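Local coordinates for protein diol-dehydratase (Roseburia inulinivorans, PDB 5I2A) that dehydrates 1,2-propanediol as a B12-independent diol dehydratase of the glycyl radical enzyme family, at residues D563-L571 against M649-G657; I272-S280 against P523-V531. All coordinates share one frame; numbering follows the deposited sequence.

Contact 1 of 2, residues D563-L571 against M649-G657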
loop_
_atom_site.group_PDB
_atom_site.type_symbol
_atom_site.label_atom_id
_atom_site.label_comp_id
_atom_site.label_asym_id
_atom_site.label_seq_id
_atom_site.Cartn_x
_atom_site.Cartn_y
_atom_site.Cartn_z
ATOM N N ASP A 563 -26.336 26.455 26.627
ATOM C CA ASP A 563 -27.436 27.380 26.839
ATOM C C ASP A 563 -28.732 26.819 26.262
ATOM O O ASP A 563 -29.798 26.957 26.869
ATOM C CB ASP A 563 -27.117 28.734 26.224
ATOM C CG ASP A 563 -26.102 29.531 27.045
ATOM O OD1 ASP A 563 -26.057 29.370 28.285
ATOM O OD2 ASP A 563 -25.352 30.318 26.442
ATOM N N SER A 564 -28.633 26.182 25.094
ATOM C CA SER A 564 -29.778 25.504 24.482
ATOM C C SER A 564 -30.380 24.455 25.410
ATOM O O SER A 564 -31.600 24.423 25.622
ATOM C CB SER A 564 -29.379 24.850 23.155
ATOM O OG SER A 564 -29.186 25.838 22.155
ATOM N N LEU A 565 -29.524 23.605 25.965
ATOM C CA LEU A 565 -29.983 22.568 26.873
ATOM C C LEU A 565 -30.584 23.180 28.141
ATOM O O LEU A 565 -31.562 22.664 28.676
ATOM C CB LEU A 565 -28.844 21.619 27.241
ATOM C CG LEU A 565 -28.275 20.755 26.113
ATOM C CD1 LEU A 565 -27.078 20.000 26.623
ATOM C CD2 LEU A 565 -29.328 19.785 25.579
ATOM N N TYR A 566 -29.999 24.272 28.618
ATOM C CA TYR A 566 -30.547 24.957 29.780
ATOM C C TYR A 566 -31.961 25.503 29.496
ATOM O O TYR A 566 -32.863 25.327 30.294
ATOM C CB TYR A 566 -29.619 26.085 30.232
ATOM C CG TYR A 566 -30.074 26.730 31.520
ATOM C CD1 TYR A 566 -29.852 26.109 32.745
ATOM C CD2 TYR A 566 -30.744 27.944 31.510
ATOM C CE1 TYR A 566 -30.274 26.690 33.929
ATOM C CE2 TYR A 566 -31.169 28.533 32.689
ATOM C CZ TYR A 566 -30.931 27.900 33.892
ATOM O OH TYR A 566 -31.358 28.475 35.056
ATOM N N THR A 567 -32.136 26.167 28.361
ATOM C CA THR A 567 -33.460 26.597 27.918
ATOM C C THR A 567 -34.487 25.457 27.976
ATOM O O THR A 567 -35.580 25.600 28.535
ATOM C CB THR A 567 -33.414 27.131 26.496
ATOM O OG1 THR A 567 -32.787 28.415 26.492
ATOM C CG2 THR A 567 -34.827 27.235 25.898
ATOM N N ILE A 568 -34.108 24.320 27.409
ATOM C CA ILE A 568 -34.998 23.172 27.313
ATOM C C ILE A 568 -35.328 22.621 28.688
ATOM O O ILE A 568 -36.488 22.360 28.996
ATOM C CB ILE A 568 -34.382 22.072 26.444
ATOM C CG1 ILE A 568 -34.264 22.575 25.001
ATOM C CG2 ILE A 568 -35.216 20.791 26.505
ATOM C CD1 ILE A 568 -33.251 21.827 24.180
ATOM N N LYS A 569 -34.300 22.477 29.519
ATOM C CA LYS A 569 -34.472 21.967 30.868
ATOM C C LYS A 569 -35.381 22.873 31.704
ATOM O O LYS A 569 -36.307 22.384 32.346
ATOM C CB LYS A 569 -33.121 21.799 31.553
ATOM C CG LYS A 569 -33.189 21.113 32.897
ATOM C CD LYS A 569 -31.881 21.276 33.655
ATOM C CE LYS A 569 -31.768 20.268 34.794
ATOM N NZ LYS A 569 -30.777 20.693 35.811
ATOM N N LYS A 570 -35.132 24.180 31.670
ATOM C CA LYS A 570 -35.883 25.146 32.481
ATOM C C LYS A 570 -37.272 25.487 31.960
ATOM O O LYS A 570 -38.256 25.307 32.664
ATOM C CB LYS A 570 -35.109 26.447 32.618
ATOM C CG LYS A 570 -33.977 26.384 33.595
ATOM C CD LYS A 570 -34.449 25.970 34.962
ATOM C CE LYS A 570 -33.275 25.855 35.902
ATOM N NZ LYS A 570 -33.653 25.247 37.204
ATOM N N LEU A 571 -37.357 25.967 30.728
ATOM C CA LEU A 571 -38.616 26.489 30.210
ATOM C C LEU A 571 -39.578 25.420 29.696
ATOM O O LEU A 571 -40.781 25.634 29.706
ATOM C CB LEU A 571 -38.351 27.503 29.099
ATOM C CG LEU A 571 -37.473 28.678 29.506
ATOM C CD1 LEU A 571 -37.436 29.711 28.400
ATOM C CD2 LEU A 571 -37.993 29.279 30.801
ATOM N N MET A 649 -38.161 35.493 26.633
ATOM C CA MET A 649 -37.920 34.802 27.893
ATOM C C MET A 649 -36.647 33.956 27.807
ATOM O O MET A 649 -35.981 33.746 28.812
ATOM C CB MET A 649 -39.119 33.944 28.331
ATOM C CG MET A 649 -39.773 33.085 27.277
ATOM S SD MET A 649 -41.303 32.356 27.932
ATOM C CE MET A 649 -40.595 31.213 29.074
ATOM N N ILE A 650 -36.294 33.499 26.607
ATOM C CA ILE A 650 -35.048 32.757 26.437
ATOM C C ILE A 650 -33.839 33.685 26.631
ATOM O O ILE A 650 -32.892 33.329 27.316
ATOM C CB ILE A 650 -34.987 32.062 25.062
ATOM C CG1 ILE A 650 -35.801 30.763 25.104
ATOM C CG2 ILE A 650 -33.548 31.753 24.674
ATOM C CD1 ILE A 650 -36.064 30.165 23.755
ATOM N N LEU A 651 -33.886 34.884 26.056
ATOM C CA LEU A 651 -32.772 35.824 26.202
ATOM C C LEU A 651 -32.579 36.326 27.633
ATOM O O LEU A 651 -31.503 36.816 27.972
ATOM C CB LEU A 651 -32.946 37.016 25.268
ATOM C CG LEU A 651 -32.918 36.700 23.772
ATOM C CD1 LEU A 651 -33.057 37.974 22.955
ATOM C CD2 LEU A 651 -31.647 35.961 23.402
ATOM N N GLU A 652 -33.608 36.189 28.467
ATOM C CA GLU A 652 -33.539 36.624 29.865
ATOM C C GLU A 652 -32.995 35.558 30.807
ATOM O O GLU A 652 -32.684 35.860 31.948
ATOM C CB GLU A 652 -34.921 37.064 30.358
ATOM C CG GLU A 652 -35.316 38.438 29.865
ATOM C CD GLU A 652 -36.798 38.717 30.039
ATOM O OE1 GLU A 652 -37.516 37.832 30.562
ATOM O OE2 GLU A 652 -37.244 39.816 29.634
ATOM N N LEU A 653 -32.892 34.317 30.341
ATOM C CA LEU A 653 -32.360 33.242 31.180
ATOM C C LEU A 653 -30.894 33.486 31.551
ATOM O O LEU A 653 -30.167 34.159 30.826
ATOM C CB LEU A 653 -32.500 31.893 30.477
ATOM C CG LEU A 653 -33.912 31.338 30.275
ATOM C CD1 LEU A 653 -33.902 30.176 29.294
ATOM C CD2 LEU A 653 -34.493 30.898 31.601
ATOM N N PRO A 654 -30.461 32.957 32.701
ATOM C CA PRO A 654 -29.020 32.976 32.970
ATOM C C PRO A 654 -28.262 32.196 31.887
ATOM O O PRO A 654 -28.785 31.212 31.391
ATOM C CB PRO A 654 -28.898 32.302 34.346
ATOM C CG PRO A 654 -30.212 31.640 34.587
ATOM C CD PRO A 654 -31.234 32.405 33.822
ATOM N N LYS A 655 -27.063 32.642 31.527
ATOM C CA LYS A 655 -26.313 32.036 30.439
ATOM C C LYS A 655 -24.931 31.543 30.884
ATOM O O LYS A 655 -24.374 32.014 31.873
ATOM C CB LYS A 655 -26.144 33.030 29.289
ATOM C CG LYS A 655 -27.429 33.616 28.738
ATOM C CD LYS A 655 -28.231 32.589 27.960
ATOM C CE LYS A 655 -29.441 33.240 27.292
ATOM N NZ LYS A 655 -30.287 32.253 26.540
ATOM N N TYR A 656 -24.394 30.589 30.131
ATOM C CA TYR A 656 -23.016 30.134 30.289
ATOM C C TYR A 656 -22.096 31.338 30.210
ATOM O O TYR A 656 -22.275 32.189 29.357
ATOM C CB TYR A 656 -22.684 29.096 29.207
ATOM C CG TYR A 656 -21.238 28.637 29.107
ATOM C CD1 TYR A 656 -20.648 27.888 30.118
ATOM C CD2 TYR A 656 -20.492 28.883 27.956
ATOM C CE1 TYR A 656 -19.343 27.431 30.006
ATOM C CE2 TYR A 656 -19.186 28.419 27.826
ATOM C CZ TYR A 656 -18.617 27.703 28.857
ATOM O OH TYR A 656 -17.324 27.262 28.749
ATOM N N GLY A 657 -21.132 31.428 31.124
ATOM C CA GLY A 657 -20.187 32.530 31.109
ATOM C C GLY A 657 -20.433 33.574 32.184
ATOM O O GLY A 657 -19.851 34.665 32.161
HETATM O O HOH W 1 -22.931 31.686 26.536
HETATM O O HOH W 2 -28.486 29.186 29.346
HETATM O O HOH W 3 -30.419 29.770 27.440
#

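Contact 2 of 2, residues I272-S280 against P523-V531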
loop_
_atom_site.group_PDB
_atom_site.type_symbol
_atom_site.label_atom_id
_atom_site.label_comp_id
_atom_site.label_asym_id
_atom_site.label_seq_id
_atom_site.Cartn_x
_atom_site.Cartn_y
_atom_site.Cartn_z
ATOM N N ILE A 272 14.492 25.035 6.021
ATOM C CA ILE A 272 13.692 23.900 6.460
ATOM C C ILE A 272 12.213 24.301 6.522
ATOM O O ILE A 272 11.361 23.594 5.984
ATOM C CB ILE A 272 14.154 23.355 7.823
ATOM C CG1 ILE A 272 15.596 22.849 7.730
ATOM C CG2 ILE A 272 13.237 22.241 8.272
ATOM C CD1 ILE A 272 15.824 21.801 6.606
ATOM N N GLN A 273 11.927 25.447 7.141
ATOM C CA GLN A 273 10.562 25.976 7.222
ATOM C C GLN A 273 9.925 26.093 5.843
ATOM O O GLN A 273 8.751 25.780 5.662
ATOM C CB GLN A 273 10.542 27.350 7.898
ATOM C CG GLN A 273 9.141 27.912 8.147
ATOM C CD GLN A 273 8.385 27.164 9.251
ATOM O OE1 GLN A 273 8.970 26.384 10.007
ATOM N NE2 GLN A 273 7.078 27.411 9.345
ATOM N N GLN A 274 10.708 26.563 4.881
ATOM C CA GLN A 274 10.212 26.777 3.537
ATOM C C GLN A 274 9.995 25.472 2.762
ATOM O O GLN A 274 8.911 25.247 2.226
ATOM C CB GLN A 274 11.165 27.684 2.750
ATOM C CG GLN A 274 10.629 28.038 1.364
ATOM C CD GLN A 274 11.718 28.527 0.409
ATOM O OE1 GLN A 274 12.895 28.576 0.763
ATOM N NE2 GLN A 274 11.321 28.891 -0.800
ATOM N N VAL A 275 11.011 24.611 2.701
ATOM C CA VAL A 275 10.910 23.469 1.790
ATOM C C VAL A 275 9.893 22.432 2.275
ATOM O O VAL A 275 9.316 21.727 1.460
ATOM C CB VAL A 275 12.270 22.765 1.552
ATOM C CG1 VAL A 275 13.260 23.726 0.899
ATOM C CG2 VAL A 275 12.820 22.145 2.848
ATOM N N LEU A 276 9.662 22.358 3.586
ATOM C CA LEU A 276 8.610 21.500 4.121
ATOM C C LEU A 276 7.283 21.840 3.451
ATOM O O LEU A 276 6.472 20.959 3.204
ATOM C CB LEU A 276 8.492 21.637 5.642
ATOM C CG LEU A 276 9.578 20.935 6.466
ATOM C CD1 LEU A 276 9.475 21.350 7.916
ATOM C CD2 LEU A 276 9.487 19.405 6.333
ATOM N N GLN A 277 7.090 23.120 3.137
ATOM C CA GLN A 277 5.824 23.594 2.579
ATOM C C GLN A 277 5.833 23.637 1.047
ATOM O O GLN A 277 4.831 23.967 0.412
ATOM C CB GLN A 277 5.480 24.961 3.187
ATOM C CG GLN A 277 5.275 24.804 4.708
ATOM C CD GLN A 277 4.931 26.074 5.416
ATOM O OE1 GLN A 277 3.774 26.471 5.461
ATOM N NE2 GLN A 277 5.937 26.712 6.009
ATOM N N ILE A 278 6.969 23.274 0.473
ATOM C CA ILE A 278 7.053 22.921 -0.933
ATOM C C ILE A 278 6.769 21.415 -1.088
ATOM O O ILE A 278 6.036 21.011 -1.975
ATOM C CB ILE A 278 8.441 23.275 -1.516
ATOM C CG1 ILE A 278 8.623 24.797 -1.580
ATOM C CG2 ILE A 278 8.642 22.657 -2.898
ATOM C CD1 ILE A 278 10.021 25.211 -2.048
ATOM N N GLU A 279 7.343 20.605 -0.203
ATOM C CA GLU A 279 7.143 19.157 -0.238
ATOM C C GLU A 279 5.667 18.816 -0.120
ATOM O O GLU A 279 5.171 17.963 -0.837
ATOM C CB GLU A 279 7.922 18.439 0.882
ATOM C CG GLU A 279 7.832 16.911 0.734
ATOM C CD GLU A 279 8.490 16.124 1.866
ATOM O OE1 GLU A 279 8.489 16.603 3.023
ATOM O OE2 GLU A 279 9.017 15.026 1.568
ATOM N N SER A 280 4.975 19.506 0.784
ATOM C CA SER A 280 3.544 19.323 0.979
ATOM C C SER A 280 2.862 20.649 1.304
ATOM O O SER A 280 3.481 21.536 1.877
ATOM C CB SER A 280 3.282 18.316 2.105
ATOM O OG SER A 280 1.912 18.277 2.421
ATOM N N PRO A 523 3.318 9.617 1.027
ATOM C CA PRO A 523 4.346 9.584 2.072
ATOM C C PRO A 523 5.377 10.678 1.803
ATOM O O PRO A 523 5.648 10.981 0.648
ATOM C CB PRO A 523 4.957 8.193 1.928
ATOM C CG PRO A 523 4.833 7.903 0.445
ATOM C CD PRO A 523 3.504 8.538 0.036
ATOM N N LEU A 524 5.920 11.278 2.854
ATOM C CA LEU A 524 6.819 12.412 2.697
ATOM C C LEU A 524 8.167 12.100 3.296
ATOM O O LEU A 524 8.339 12.152 4.503
ATOM C CB LEU A 524 6.225 13.655 3.351
ATOM C CG LEU A 524 4.815 14.037 2.921
ATOM C CD1 LEU A 524 4.337 15.256 3.707
ATOM C CD2 LEU A 524 4.777 14.309 1.412
ATOM N N PRO A 525 9.135 11.752 2.451
ATOM C CA PRO A 525 10.434 11.382 3.014
ATOM C C PRO A 525 11.158 12.537 3.693
ATOM O O PRO A 525 11.840 12.266 4.669
ATOM C CB PRO A 525 11.223 10.874 1.800
ATOM C CG PRO A 525 10.415 11.242 0.610
ATOM C CD PRO A 525 9.007 11.405 1.032
ATOM N N PHE A 526 11.013 13.780 3.234
ATOM C CA PHE A 526 11.799 14.829 3.889
ATOM C C PHE A 526 11.230 15.210 5.259
ATOM O O PHE A 526 11.965 15.240 6.253
ATOM C CB PHE A 526 11.956 16.099 3.029
ATOM C CG PHE A 526 12.960 17.053 3.617
ATOM C CD1 PHE A 526 14.299 16.672 3.717
ATOM C CD2 PHE A 526 12.568 18.277 4.147
ATOM C CE1 PHE A 526 15.245 17.510 4.306
ATOM C CE2 PHE A 526 13.508 19.134 4.730
ATOM C CZ PHE A 526 14.848 18.743 4.815
ATOM N N GLU A 527 9.936 15.497 5.330
ATOM C CA GLU A 527 9.310 15.725 6.633
ATOM C C GLU A 527 9.540 14.528 7.581
ATOM O O GLU A 527 9.847 14.713 8.759
ATOM C CB GLU A 527 7.822 16.002 6.478
ATOM C CG GLU A 527 7.128 16.459 7.763
ATOM C CD GLU A 527 6.537 15.319 8.569
ATOM O OE1 GLU A 527 6.416 14.199 8.028
ATOM O OE2 GLU A 527 6.185 15.547 9.748
ATOM N N SER A 528 9.438 13.310 7.060
ATOM C CA SER A 528 9.582 12.121 7.909
ATOM C C SER A 528 10.976 11.979 8.528
ATOM O O SER A 528 11.103 11.551 9.677
ATOM C CB SER A 528 9.247 10.838 7.127
ATOM O OG SER A 528 7.883 10.805 6.754
ATOM N N CYS A 529 12.017 12.341 7.783
ATOM C CA CYS A 529 13.366 12.080 8.263
ATOM C C CYS A 529 13.689 12.970 9.457
ATOM O O CYS A 529 14.594 12.672 10.222
ATOM C CB CYS A 529 14.414 12.270 7.154
ATOM S SG CYS A 529 14.853 13.970 6.672
ATOM N N LEU A 530 12.921 14.042 9.629
ATOM C CA LEU A 530 13.120 14.936 10.766
ATOM C C LEU A 530 12.142 14.651 11.926
ATOM O O LEU A 530 11.963 15.477 12.823
ATOM C CB LEU A 530 13.001 16.385 10.299
ATOM C CG LEU A 530 13.929 16.777 9.149
ATOM C CD1 LEU A 530 13.718 18.231 8.775
ATOM C CD2 LEU A 530 15.387 16.498 9.551
ATOM N N VAL A 531 11.511 13.475 11.904
ATOM C CA VAL A 531 10.598 13.068 12.970
ATOM C C VAL A 531 10.918 11.637 13.434
ATOM O O VAL A 531 10.881 10.720 12.619
ATOM C CB VAL A 531 9.115 13.119 12.498
ATOM C CG1 VAL A 531 8.181 12.562 13.579
ATOM C CG2 VAL A 531 8.694 14.523 12.082
#

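Contact 1 of 2, residues D563-L571 against M649-G657
Asp563 reaches from helix 558-574 to the loop that follows helix 637-651. Its CB points toward that loop. With chi1 at -75°, CG of Asp563 stands beside the backbone N, 3.8 Å from Lys655 CD, which sends the carboxylate to the loop. At the tip, Asp563 OD1 takes the N-H of Tyr656 on its syn lone pair, 2.8 Å from Tyr656 N and almost straight (175°). OD1 also accepts from water 2, which donates to Pro654 O too. OD2 accepts from water 1, which also donates to Tyr656 O. With an alanine here, the N-H of Tyr656 would probably lose its acceptor, and waters 1 and 2 would each lose one of their two acceptors, so the loop could shift.

Lys655 bends at chi2 (-71°) and gives NZ to Ile650 O at 2.9 Å, tying the loop back to helix 637-651. NZ also bonds Asp711 O. Water 3 links it to Thr567 OG1, which also bonds Pro710 O. A buried aspartate on one helix thus holds the loop leaving another, through one N-H and two waters. Leu571 and Leu653 meet tip to tip, CD1 to CD1 at 3.7 Å. Met649 CE packs on Leu571 CD1 at 3.6 Å. Pro654 CG comes obliquely to the Tyr566 ring. Helix 661-678 touches Asp563, Tyr566 and Tyr656, and helix 489-521 packs against Leu565 and Ile568.

Contact 2 of 2, residues I272-S280 against P523-V531
Glu279 runs out from the last turn of helix 262-279 and presents its carboxylate to the start of helix 525-529. CG is anti to the backbone N (chi1 -173°) and the chain beyond it is extended, which carries the carboxylate across. Glu279 OE1 accepts from Glu527 N on its syn lone pair, at 2.9 Å. Glu279 OE2 accepts from Phe526 N, also at 2.9 Å, on the syn side but tilted somewhat out of the carboxylate plane. The carboxylate thus accepts two first-turn N-H groups of helix 525-529 from outside the helix, and the positive end of the helix dipole would be expected to favour its charge.

The Phe526 ring is a knob in a hole formed by Ile272, Val275, Leu276 and Glu279. Its plane is turned 59° from the carboxylate. Ile272 CD1 lies in the ring plane, at the edge, 3.7 Å from Phe526 CZ. Val275 CG2 approaches Phe526 CE2 obliquely, at 3.6 Å. Leu276 CD2 crosses to CA of Glu527 at 3.7 Å. Ser280 CB rests on CD1 of Leu524, the N-cap residue.

The axes of segments 272-279 and 525-529 approach to 9.7 Å, with 135° between their N-to-C directions. Helix 171-190 touches Ile272, Phe526 and Leu530, helix 200-233 touches Phe526, and helix 49-63 touches Glu279.

How the contacts relate
Both contacts are largely buried and belong to the pyruvate formate lyase-like part of the chain, but they lie across its centre from each other. Their centres are about 49 Å apart. Contact 2 is the deeper, its centre about 18 Å from the centre of the chain, against about 31 Å for contact 1. All touching residues of contact 2 are buried, while contact 1 includes some partly exposed ones. The two share no helix. In each, a carboxylate accepts from the backbone, one N-H in contact 1 and two in contact 2. In contact 1 it holds a loop, with bridging waters. In contact 2 it receives the first-turn N-H groups of a helix, and an aromatic knob sits in a hole of the other helix.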